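Local coordinates for protein sulfide-quinone reductase (Aquifex aeolicus, PDB 3HYW) that oxidises hydrogen sulfide and passes the electrons through FAD to a membrane quinone, building up polysulfur that is released typically as cyclooctasulfur, at residues L48-R53 against L165-E170; D229-E234 against V243-T248; F184-P189 against W217-A222. All coordinates share one frame; numbering follows the deposited sequence.

Interaction 1 (L48-R53 against L165-E170)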
loop_
_atom_site.group_PDB
_atom_site.type_symbol
_atom_site.label_atom_id
_atom_site.label_comp_id
_atom_site.label_asym_id
_atom_site.label_seq_id
_atom_site.Cartn_x
_atom_site.Cartn_y
_atom_site.Cartn_z
ATOM N N LEU A 48 3.886 -2.821 -32.442
ATOM C CA LEU A 48 3.354 -2.628 -33.798
ATOM C C LEU A 48 2.161 -1.672 -33.773
ATOM O O LEU A 48 2.045 -0.791 -34.622
ATOM C CB LEU A 48 2.953 -3.960 -34.442
ATOM C CG LEU A 48 2.500 -3.943 -35.915
ATOM C CD1 LEU A 48 3.665 -3.612 -36.875
ATOM C CD2 LEU A 48 1.859 -5.258 -36.318
ATOM N N ALA A 49 1.285 -1.852 -32.786
ATOM C CA ALA A 49 0.128 -0.977 -32.602
ATOM C C ALA A 49 0.536 0.460 -32.301
ATOM O O ALA A 49 -0.173 1.406 -32.660
ATOM C CB ALA A 49 -0.772 -1.515 -31.508
ATOM N N MET A 50 1.677 0.631 -31.646
ATOM C CA MET A 50 2.164 1.968 -31.330
ATOM C C MET A 50 2.896 2.610 -32.507
ATOM O O MET A 50 3.219 3.791 -32.464
ATOM C CB MET A 50 3.069 1.936 -30.095
ATOM C CG MET A 50 2.344 1.669 -28.777
ATOM S SD MET A 50 1.040 2.860 -28.414
ATOM C CE MET A 50 1.925 4.412 -28.564
ATOM N N GLY A 51 3.160 1.823 -33.550
ATOM C CA GLY A 51 3.916 2.296 -34.705
ATOM C C GLY A 51 5.409 2.236 -34.449
ATOM O O GLY A 51 6.198 2.873 -35.157
ATOM N N TRP A 52 5.795 1.465 -33.431
ATOM C CA TRP A 52 7.190 1.362 -33.023
ATOM C C TRP A 52 7.892 0.187 -33.710
ATOM O O TRP A 52 9.079 -0.046 -33.487
ATOM C CB TRP A 52 7.305 1.241 -31.499
ATOM C CG TRP A 52 6.787 2.436 -30.719
ATOM C CD1 TRP A 52 6.407 3.654 -31.220
ATOM C CD2 TRP A 52 6.633 2.525 -29.298
ATOM N NE1 TRP A 52 6.003 4.484 -30.200
ATOM C CE2 TRP A 52 6.139 3.818 -29.009
ATOM C CE3 TRP A 52 6.857 1.632 -28.239
ATOM C CZ2 TRP A 52 5.866 4.243 -27.705
ATOM C CZ3 TRP A 52 6.590 2.058 -26.943
ATOM C CH2 TRP A 52 6.096 3.354 -26.689
ATOM N N ARG A 53 7.142 -0.557 -34.523
ATOM C CA ARG A 53 7.693 -1.646 -35.325
ATOM C C ARG A 53 7.094 -1.615 -36.724
ATOM O O ARG A 53 5.975 -1.135 -36.910
ATOM C CB ARG A 53 7.377 -3.018 -34.706
ATOM C CG ARG A 53 7.949 -3.277 -33.325
ATOM C CD ARG A 53 9.476 -3.347 -33.289
ATOM N NE ARG A 53 9.902 -3.866 -31.993
ATOM C CZ ARG A 53 10.099 -3.128 -30.901
ATOM N NH1 ARG A 53 10.465 -3.721 -29.768
ATOM N NH2 ARG A 53 9.928 -1.807 -30.932
ATOM N N LEU A 165 0.656 1.947 -20.802
ATOM C CA LEU A 165 1.854 2.659 -20.373
ATOM C C LEU A 165 2.702 3.155 -21.546
ATOM O O LEU A 165 3.313 4.231 -21.466
ATOM C CB LEU A 165 2.658 1.820 -19.376
ATOM C CG LEU A 165 1.918 1.747 -18.037
ATOM C CD1 LEU A 165 2.396 0.611 -17.188
ATOM C CD2 LEU A 165 2.010 3.073 -17.285
ATOM N N MET A 166 2.692 2.386 -22.636
ATOM C CA MET A 166 3.325 2.779 -23.903
ATOM C C MET A 166 2.666 4.023 -24.486
ATOM O O MET A 166 3.350 4.920 -24.977
ATOM C CB MET A 166 3.241 1.641 -24.930
ATOM C CG MET A 166 4.128 0.456 -24.627
ATOM S SD MET A 166 4.019 -0.816 -25.905
ATOM C CE MET A 166 5.253 -1.928 -25.307
ATOM N N LEU A 167 1.336 4.051 -24.443
ATOM C CA LEU A 167 0.570 5.187 -24.932
ATOM C C LEU A 167 0.835 6.436 -24.090
ATOM O O LEU A 167 1.061 7.507 -24.639
ATOM C CB LEU A 167 -0.926 4.857 -24.986
ATOM C CG LEU A 167 -1.867 5.918 -25.576
ATOM C CD1 LEU A 167 -1.413 6.356 -26.979
ATOM C CD2 LEU A 167 -3.302 5.419 -25.594
ATOM N N HIS A 168 0.828 6.289 -22.765
ATOM C CA HIS A 168 1.241 7.371 -21.859
ATOM C C HIS A 168 2.615 7.940 -22.247
ATOM O O HIS A 168 2.796 9.158 -22.321
ATOM C CB HIS A 168 1.268 6.887 -20.399
ATOM C CG HIS A 168 2.004 7.808 -19.476
ATOM N ND1 HIS A 168 1.446 8.967 -18.980
ATOM C CD2 HIS A 168 3.264 7.755 -18.976
ATOM C CE1 HIS A 168 2.323 9.584 -18.210
ATOM N NE2 HIS A 168 3.435 8.870 -18.190
ATOM N N TYR A 169 3.574 7.043 -22.473
ATOM C CA TYR A 169 4.923 7.409 -22.885
ATOM C C TYR A 169 4.897 8.219 -24.185
ATOM O O TYR A 169 5.499 9.290 -24.264
ATOM C CB TYR A 169 5.801 6.157 -23.036
ATOM C CG TYR A 169 7.167 6.428 -23.633
ATOM C CD1 TYR A 169 8.233 6.841 -22.833
ATOM C CD2 TYR A 169 7.396 6.266 -24.999
ATOM C CE1 TYR A 169 9.493 7.096 -23.381
ATOM C CE2 TYR A 169 8.658 6.514 -25.556
ATOM C CZ TYR A 169 9.693 6.924 -24.740
ATOM O OH TYR A 169 10.930 7.167 -25.286
ATOM N N GLU A 170 4.181 7.705 -25.183
ATOM C CA GLU A 170 4.053 8.363 -26.485
ATOM C C GLU A 170 3.427 9.753 -26.378
ATOM O O GLU A 170 3.908 10.703 -26.997
ATOM C CB GLU A 170 3.244 7.484 -27.448
ATOM C CG GLU A 170 3.029 8.069 -28.850
ATOM C CD GLU A 170 4.300 8.126 -29.695
ATOM O OE1 GLU A 170 5.204 7.276 -29.508
ATOM O OE2 GLU A 170 4.383 9.022 -30.561
#

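Interaction 2 (D229-E234 against V243-T248)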
loop_
_atom_site.group_PDB
_atom_site.type_symbol
_atom_site.label_atom_id
_atom_site.label_comp_id
_atom_site.label_asym_id
_atom_site.label_seq_id
_atom_site.Cartn_x
_atom_site.Cartn_y
_atom_site.Cartn_z
ATOM N N ASP A 229 -18.659 6.691 -28.133
ATOM C CA ASP A 229 -18.722 7.846 -27.250
ATOM C C ASP A 229 -18.212 7.529 -25.841
ATOM O O ASP A 229 -17.765 8.424 -25.112
ATOM C CB ASP A 229 -20.200 8.290 -27.167
ATOM C CG ASP A 229 -20.386 9.661 -26.528
ATOM O OD1 ASP A 229 -19.390 10.261 -26.058
ATOM O OD2 ASP A 229 -21.543 10.149 -26.501
ATOM N N LYS A 230 -18.297 6.257 -25.455
ATOM C CA LYS A 230 -18.168 5.874 -24.050
ATOM C C LYS A 230 -18.017 4.369 -23.836
ATOM O O LYS A 230 -18.300 3.565 -24.724
ATOM C CB LYS A 230 -19.384 6.386 -23.249
ATOM C CG LYS A 230 -20.736 6.043 -23.856
ATOM C CD LYS A 230 -21.848 6.857 -23.213
ATOM C CE LYS A 230 -23.093 6.886 -24.073
ATOM N NZ LYS A 230 -24.250 7.478 -23.343
ATOM N N VAL A 231 -17.562 4.010 -22.640
ATOM C CA VAL A 231 -17.538 2.624 -22.198
ATOM C C VAL A 231 -18.561 2.479 -21.078
ATOM O O VAL A 231 -18.651 3.334 -20.185
ATOM C CB VAL A 231 -16.121 2.178 -21.743
ATOM C CG1 VAL A 231 -16.141 0.772 -21.131
ATOM C CG2 VAL A 231 -15.160 2.216 -22.923
ATOM N N ILE A 232 -19.357 1.419 -21.171
ATOM C CA ILE A 232 -20.344 1.086 -20.151
ATOM C C ILE A 232 -19.899 -0.182 -19.415
ATOM O O ILE A 232 -19.623 -1.215 -20.035
ATOM C CB ILE A 232 -21.756 0.897 -20.755
ATOM C CG1 ILE A 232 -22.162 2.140 -21.563
ATOM C CG2 ILE A 232 -22.778 0.586 -19.655
ATOM C CD1 ILE A 232 -23.416 1.958 -22.401
ATOM N N TYR A 233 -19.804 -0.081 -18.094
ATOM C CA TYR A 233 -19.434 -1.216 -17.264
ATOM C C TYR A 233 -20.449 -1.436 -16.148
ATOM O O TYR A 233 -21.185 -0.523 -15.776
ATOM C CB TYR A 233 -18.010 -1.064 -16.706
ATOM C CG TYR A 233 -17.813 0.086 -15.741
ATOM C CD1 TYR A 233 -17.469 1.357 -16.200
ATOM C CD2 TYR A 233 -17.959 -0.104 -14.366
ATOM C CE1 TYR A 233 -17.284 2.416 -15.312
ATOM C CE2 TYR A 233 -17.773 0.943 -13.470
ATOM C CZ TYR A 233 -17.433 2.198 -13.948
ATOM O OH TYR A 233 -17.265 3.241 -13.061
ATOM N N GLU A 234 -20.473 -2.657 -15.627
ATOM C CA GLU A 234 -21.368 -3.036 -14.550
ATOM C C GLU A 234 -20.536 -3.444 -13.334
ATOM O O GLU A 234 -19.604 -4.245 -13.456
ATOM C CB GLU A 234 -22.235 -4.202 -15.019
ATOM C CG GLU A 234 -23.402 -4.555 -14.127
ATOM C CD GLU A 234 -24.252 -5.673 -14.704
ATOM O OE1 GLU A 234 -24.525 -5.658 -15.926
ATOM O OE2 GLU A 234 -24.659 -6.567 -13.932
ATOM N N VAL A 243 -18.334 5.815 -18.608
ATOM C CA VAL A 243 -17.112 6.608 -18.630
ATOM C C VAL A 243 -16.890 7.095 -20.065
ATOM O O VAL A 243 -17.048 6.317 -21.006
ATOM C CB VAL A 243 -15.909 5.815 -18.026
ATOM C CG1 VAL A 243 -14.853 5.455 -19.075
ATOM C CG2 VAL A 243 -15.282 6.601 -16.880
ATOM N N PRO A 244 -16.587 8.399 -20.242
ATOM C CA PRO A 244 -16.385 8.949 -21.585
ATOM C C PRO A 244 -15.097 8.454 -22.243
ATOM O O PRO A 244 -14.086 8.266 -21.564
ATOM C CB PRO A 244 -16.330 10.462 -21.352
ATOM C CG PRO A 244 -15.975 10.636 -19.931
ATOM C CD PRO A 244 -16.452 9.424 -19.190
ATOM N N ALA A 245 -15.149 8.239 -23.554
ATOM C CA ALA A 245 -14.010 7.703 -24.294
ATOM C C ALA A 245 -14.020 8.109 -25.764
ATOM O O ALA A 245 -15.016 7.913 -26.465
ATOM C CB ALA A 245 -13.977 6.199 -24.179
ATOM N N LYS A 246 -12.904 8.665 -26.223
ATOM C CA LYS A 246 -12.720 8.974 -27.637
ATOM C C LYS A 246 -11.916 7.860 -28.315
ATOM O O LYS A 246 -12.118 7.559 -29.493
ATOM C CB LYS A 246 -12.038 10.336 -27.813
ATOM C CG LYS A 246 -11.823 10.731 -29.265
ATOM C CD LYS A 246 -11.498 12.203 -29.416
ATOM C CE LYS A 246 -11.416 12.583 -30.896
ATOM N NZ LYS A 246 -10.363 11.798 -31.618
ATOM N N PHE A 247 -11.011 7.249 -27.557
ATOM C CA PHE A 247 -10.246 6.103 -28.039
ATOM C C PHE A 247 -10.250 5.011 -26.982
ATOM O O PHE A 247 -10.038 5.286 -25.803
ATOM C CB PHE A 247 -8.807 6.509 -28.385
ATOM C CG PHE A 247 -7.901 5.338 -28.675
ATOM C CD1 PHE A 247 -7.254 4.667 -27.636
ATOM C CD2 PHE A 247 -7.703 4.900 -29.985
ATOM C CE1 PHE A 247 -6.428 3.563 -27.894
ATOM C CE2 PHE A 247 -6.870 3.809 -30.255
ATOM C CZ PHE A 247 -6.236 3.138 -29.206
ATOM N N THR A 248 -10.497 3.775 -27.410
ATOM C CA THR A 248 -10.395 2.620 -26.519
ATOM C C THR A 248 -9.546 1.495 -27.112
ATOM O O THR A 248 -9.410 1.368 -28.334
ATOM C CB THR A 248 -11.788 2.033 -26.136
ATOM O OG1 THR A 248 -12.426 1.501 -27.300
ATOM C CG2 THR A 248 -12.685 3.087 -25.508
#

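Interaction 3 (F184-P189 against W217-A222)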
loop_
_atom_site.group_PDB
_atom_site.type_symbol
_atom_site.label_atom_id
_atom_site.label_comp_id
_atom_site.label_asym_id
_atom_site.label_seq_id
_atom_site.Cartn_x
_atom_site.Cartn_y
_atom_site.Cartn_z
ATOM N N PHE A 184 -7.948 2.957 -16.901
ATOM C CA PHE A 184 -7.771 1.532 -17.105
ATOM C C PHE A 184 -8.932 0.810 -16.436
ATOM O O PHE A 184 -9.193 1.029 -15.256
ATOM C CB PHE A 184 -6.432 1.096 -16.502
ATOM C CG PHE A 184 -5.996 -0.276 -16.914
ATOM C CD1 PHE A 184 -5.250 -0.461 -18.073
ATOM C CD2 PHE A 184 -6.300 -1.383 -16.128
ATOM C CE1 PHE A 184 -4.841 -1.739 -18.466
ATOM C CE2 PHE A 184 -5.889 -2.658 -16.511
ATOM C CZ PHE A 184 -5.154 -2.833 -17.681
ATOM N N ILE A 185 -9.645 -0.023 -17.194
ATOM C CA ILE A 185 -10.807 -0.752 -16.654
ATOM C C ILE A 185 -10.623 -2.254 -16.858
ATOM O O ILE A 185 -10.460 -2.724 -17.981
ATOM C CB ILE A 185 -12.149 -0.300 -17.291
ATOM C CG1 ILE A 185 -12.330 1.216 -17.172
ATOM C CG2 ILE A 185 -13.329 -1.040 -16.637
ATOM C CD1 ILE A 185 -13.673 1.727 -17.678
ATOM N N THR A 186 -10.645 -3.003 -15.764
ATOM C CA THR A 186 -10.345 -4.432 -15.842
ATOM C C THR A 186 -11.318 -5.339 -15.080
ATOM O O THR A 186 -11.916 -4.943 -14.068
ATOM C CB THR A 186 -8.876 -4.712 -15.415
ATOM O OG1 THR A 186 -8.601 -6.112 -15.533
ATOM C CG2 THR A 186 -8.619 -4.240 -13.975
ATOM N N SER A 187 -11.472 -6.555 -15.603
ATOM C CA SER A 187 -12.192 -7.636 -14.941
ATOM C C SER A 187 -11.415 -8.208 -13.747
ATOM O O SER A 187 -12.002 -8.839 -12.865
ATOM C CB SER A 187 -12.500 -8.742 -15.951
ATOM O OG SER A 187 -11.394 -8.973 -16.821
ATOM N N GLU A 188 -10.097 -7.996 -13.721
ATOM C CA GLU A 188 -9.273 -8.384 -12.572
ATOM C C GLU A 188 -9.858 -7.800 -11.297
ATOM O O GLU A 188 -10.351 -6.663 -11.313
ATOM C CB GLU A 188 -7.852 -7.844 -12.711
ATOM C CG GLU A 188 -6.997 -8.484 -13.782
ATOM C CD GLU A 188 -5.838 -7.579 -14.118
ATOM O OE1 GLU A 188 -6.073 -6.535 -14.764
ATOM O OE2 GLU A 188 -4.706 -7.874 -13.701
ATOM N N PRO A 189 -9.796 -8.562 -10.186
ATOM C CA PRO A 189 -10.299 -8.071 -8.906
ATOM C C PRO A 189 -9.466 -6.900 -8.392
ATOM O O PRO A 189 -9.950 -6.100 -7.604
ATOM C CB PRO A 189 -10.146 -9.281 -7.976
ATOM C CG PRO A 189 -9.071 -10.114 -8.607
ATOM C CD PRO A 189 -9.254 -9.930 -10.080
ATOM N N TRP A 217 -8.060 4.263 -12.724
ATOM C CA TRP A 217 -8.415 2.860 -12.921
ATOM C C TRP A 217 -9.643 2.420 -12.157
ATOM O O TRP A 217 -9.987 2.984 -11.116
ATOM C CB TRP A 217 -7.234 1.941 -12.600
ATOM C CG TRP A 217 -6.661 2.124 -11.244
ATOM C CD1 TRP A 217 -5.636 2.960 -10.892
ATOM C CD2 TRP A 217 -7.058 1.449 -10.045
ATOM N NE1 TRP A 217 -5.374 2.848 -9.549
ATOM C CE2 TRP A 217 -6.231 1.927 -9.004
ATOM C CE3 TRP A 217 -8.031 0.485 -9.750
ATOM C CZ2 TRP A 217 -6.346 1.476 -7.689
ATOM C CZ3 TRP A 217 -8.147 0.035 -8.442
ATOM C CH2 TRP A 217 -7.309 0.535 -7.426
ATOM N N ILE A 218 -10.291 1.402 -12.714
ATOM C CA ILE A 218 -11.465 0.777 -12.140
ATOM C C ILE A 218 -11.255 -0.724 -12.316
ATOM O O ILE A 218 -11.103 -1.209 -13.436
ATOM C CB ILE A 218 -12.763 1.215 -12.869
ATOM C CG1 ILE A 218 -12.837 2.746 -12.988
ATOM C CG2 ILE A 218 -13.990 0.644 -12.164
ATOM C CD1 ILE A 218 -13.819 3.263 -14.035
ATOM N N ALA A 219 -11.212 -1.446 -11.205
ATOM C CA ALA A 219 -11.019 -2.890 -11.236
ATOM C C ALA A 219 -12.282 -3.580 -10.747
ATOM O O ALA A 219 -13.172 -2.940 -10.185
ATOM C CB ALA A 219 -9.812 -3.287 -10.380
ATOM N N ASN A 220 -12.356 -4.887 -10.975
ATOM C CA ASN A 220 -13.441 -5.720 -10.453
ATOM C C ASN A 220 -14.813 -5.361 -11.034
ATOM O O ASN A 220 -15.832 -5.443 -10.343
ATOM C CB ASN A 220 -13.460 -5.671 -8.914
ATOM C CG ASN A 220 -13.876 -6.985 -8.293
ATOM O OD1 ASN A 220 -13.746 -8.048 -8.903
ATOM N ND2 ASN A 220 -14.371 -6.924 -7.064
ATOM N N VAL A 221 -14.826 -4.975 -12.309
ATOM C CA VAL A 221 -16.070 -4.620 -12.989
ATOM C C VAL A 221 -16.152 -5.344 -14.326
ATOM O O VAL A 221 -15.146 -5.821 -14.850
ATOM C CB VAL A 221 -16.228 -3.084 -13.203
ATOM C CG1 VAL A 221 -16.348 -2.347 -11.867
ATOM C CG2 VAL A 221 -15.077 -2.523 -14.034
ATOM N N ALA A 222 -17.360 -5.411 -14.870
ATOM C CA ALA A 222 -17.605 -6.105 -16.124
ATOM C C ALA A 222 -17.954 -5.086 -17.200
ATOM O O ALA A 222 -19.038 -4.489 -17.172
ATOM C CB ALA A 222 -18.749 -7.118 -15.947
HETATM O O HOH W 1 -12.845 -9.863 -10.561
#

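Interaction 1 (L48-R53 against L165-E170)
Trp52 NE1 donates to Glu170 OE1 at 3.0 Å, the N-H...O angle being 150°. The oxygen sits at the ring edge, almost in the indole plane, yet the donor reaches it from above the carboxylate plane, which is turned 49° from the ring. Beyond this bond the six-membered ring packs on helix 158-173. Its CZ3 lies 3.7 Å from Met166 CG, and its CH2 approaches Tyr169 CD2 at 3.6 Å, the two aromatic planes standing 86° apart. Met166 SD adds an oblique Met-aromatic contact, 4.9 Å from the centroid of that six-membered ring. Met50 lies alongside: its chain bends at both chi2 and chi3, which brings CE to 3.5 Å from Glu170 CB, while its own CB rests over one face of the indole near the rim.

Glu170 is positioned in turn by Arg174, which forms a salt bridge with OE2, so the carboxylate is engaged through both oxygens. Leu136 and Tyr140 of helix 126-141 touch Met50, and Tyr140 also meets Glu170. A phenylalanine in place of Trp52 would probably leave Glu170 OE1 without its indole donor and open a gap beside Met166 and Tyr169.

In 48-53, Gly51 ends helix 45-50 with positive phi in a Schellman motif, and the chain turns there to bring Trp52 back against helix 158-173. This is the C-terminal end of helix 45-50, with the turn after it, packed on helix 158-173 within the pyridine nucleotide-disulphide oxidoreductase fold, with the Met166 side chain about 8 Å from the bound FAD.

Interaction 2 (D229-E234 against V243-T248)
At chi1 174° Val231 turns CG1 away from its own amide nitrogen, which leaves CG2 beside that nitrogen and directed at Thr248. Thr248, at chi1 65°, places its own CG2 anti to the carbonyl carbon, and the two methyls meet at 3.7 Å, the side chains crossing at a slant. The OG1 of Thr248 is engaged separately, by a hydrogen bond to Ser120 OG. Ala245 CB lies 4.3 Å from the same methyl, Val231 CG2.

The backbone evidence defines an antiparallel hairpin of strands 230-234 and 240-244. Val231 and Val243 form a hydrogen-bonded pair: Val231 N donates to Val243 O at 2.9 Å, and Val243 N returns the bond to Val231 O at 3.0 Å. Both run nearly along the C=O axis. The side chains of this pair lie on one face of the sheet, where they approach only loosely, Val231 CB to Val243 CG1 being 4.4 Å.

One residue along, Lys230 and Pro244 make a non-hydrogen-bonded pair whose side chains diverge. Lys230 CB nevertheless touches Val243 O at 3.2 Å, and the extended lysine chain carries NZ to a salt bridge with Glu242. Past the proline, Ala245 N donates to Asp229 O at 3.1 Å; this donor stands 37° out of the carbonyl plane, a geometry unlike that of the paired valines.

Val147 of strand 146-150 packs on Val231, Ala245 and Thr248, so the hairpin base rests on the mixed sheet that strand 247-255 then enters. Chemically, cohesion divides in two: three backbone bonds fix the register, whereas the side chains contribute methyl packing around Val231, and no polar side-chain group bonds across from one segment to the other.

Interaction 3 (F184-P189 against W217-A222)
Strands 182-185 and 216-218 run parallel, Phe184 beside Trp217 and Ile185 beside Ile218, as the two strands of a beta-alpha-beta unit whose crossover contains helix 202-212. Phe184 O accepts from Ile218 N at 2.8 Å, and Ile218 O accepts from Thr186 N at 3.0 Å, both at N-H...O angles near 160°. Beyond the pairing the chains stay close: Glu188 O receives Asn220 N at 2.7 Å with a bent angle of 137°, while Val221 N reaches Thr186 O in a weak bond. Asn220 has positive phi, and there 217-222 turns toward strand 222-226.

On one face of the sheet Ile185 and Ile218 lie side by side, pointing the same way, their CD1 atoms 4.0 Å apart. Ile185 CG2 meets Val221 CG2 at 3.5 Å, tighter than a usual methyl contact. Tyr233 of strand 230-234 touches all three of these side chains, which ties the strand pair to the neighbouring hairpin. Phe184 and Trp217 share the other face but touch through their CB atoms, the rings leading apart; Phe184 packs edge-to-face with Phe210 and also lies against helix 158-173.

Thr186 has OG1 anti to the backbone N (chi1 -179°), and from there OG1 accepts from Glu188 N in an ST turn and donates to the anti lone pair of Glu188 OE1. The same carboxylate is held by Tyr161 OH and by Phe194 N, the latter a residue of the octathiocane pocket.

At the far end Asn220 OD1 lies 3.4 Å from Pro189 CA, and a water lies within hydrogen-bonding distance of both Asn220 OD1, at 2.6 Å, and Ser187 O.

Interactions 2 and 3 adjoin, their centres 13 Å apart. Glu234 N lies 2.8 Å from Ala222 O, a probable hydrogen bond, and Tyr233 OH is 3.6 Å from Ile218 CD1, so the 230-234 strand packs on 217-222. Interaction 1 touches neither, though its nearest atoms come to about 4 Å from interaction 2 and about 7 Å from interaction 3; its centre is 21 and 22 Å from theirs. Helix 158-173 leads along the chain to strand 182-185 of interaction 3. Interaction 1 lies nearest FAD, with the Met166 side chain about 8 Å away; the Glu188 side chain of interaction 3 is about 8 Å from octathiocane, and interaction 2 is remote from both sites.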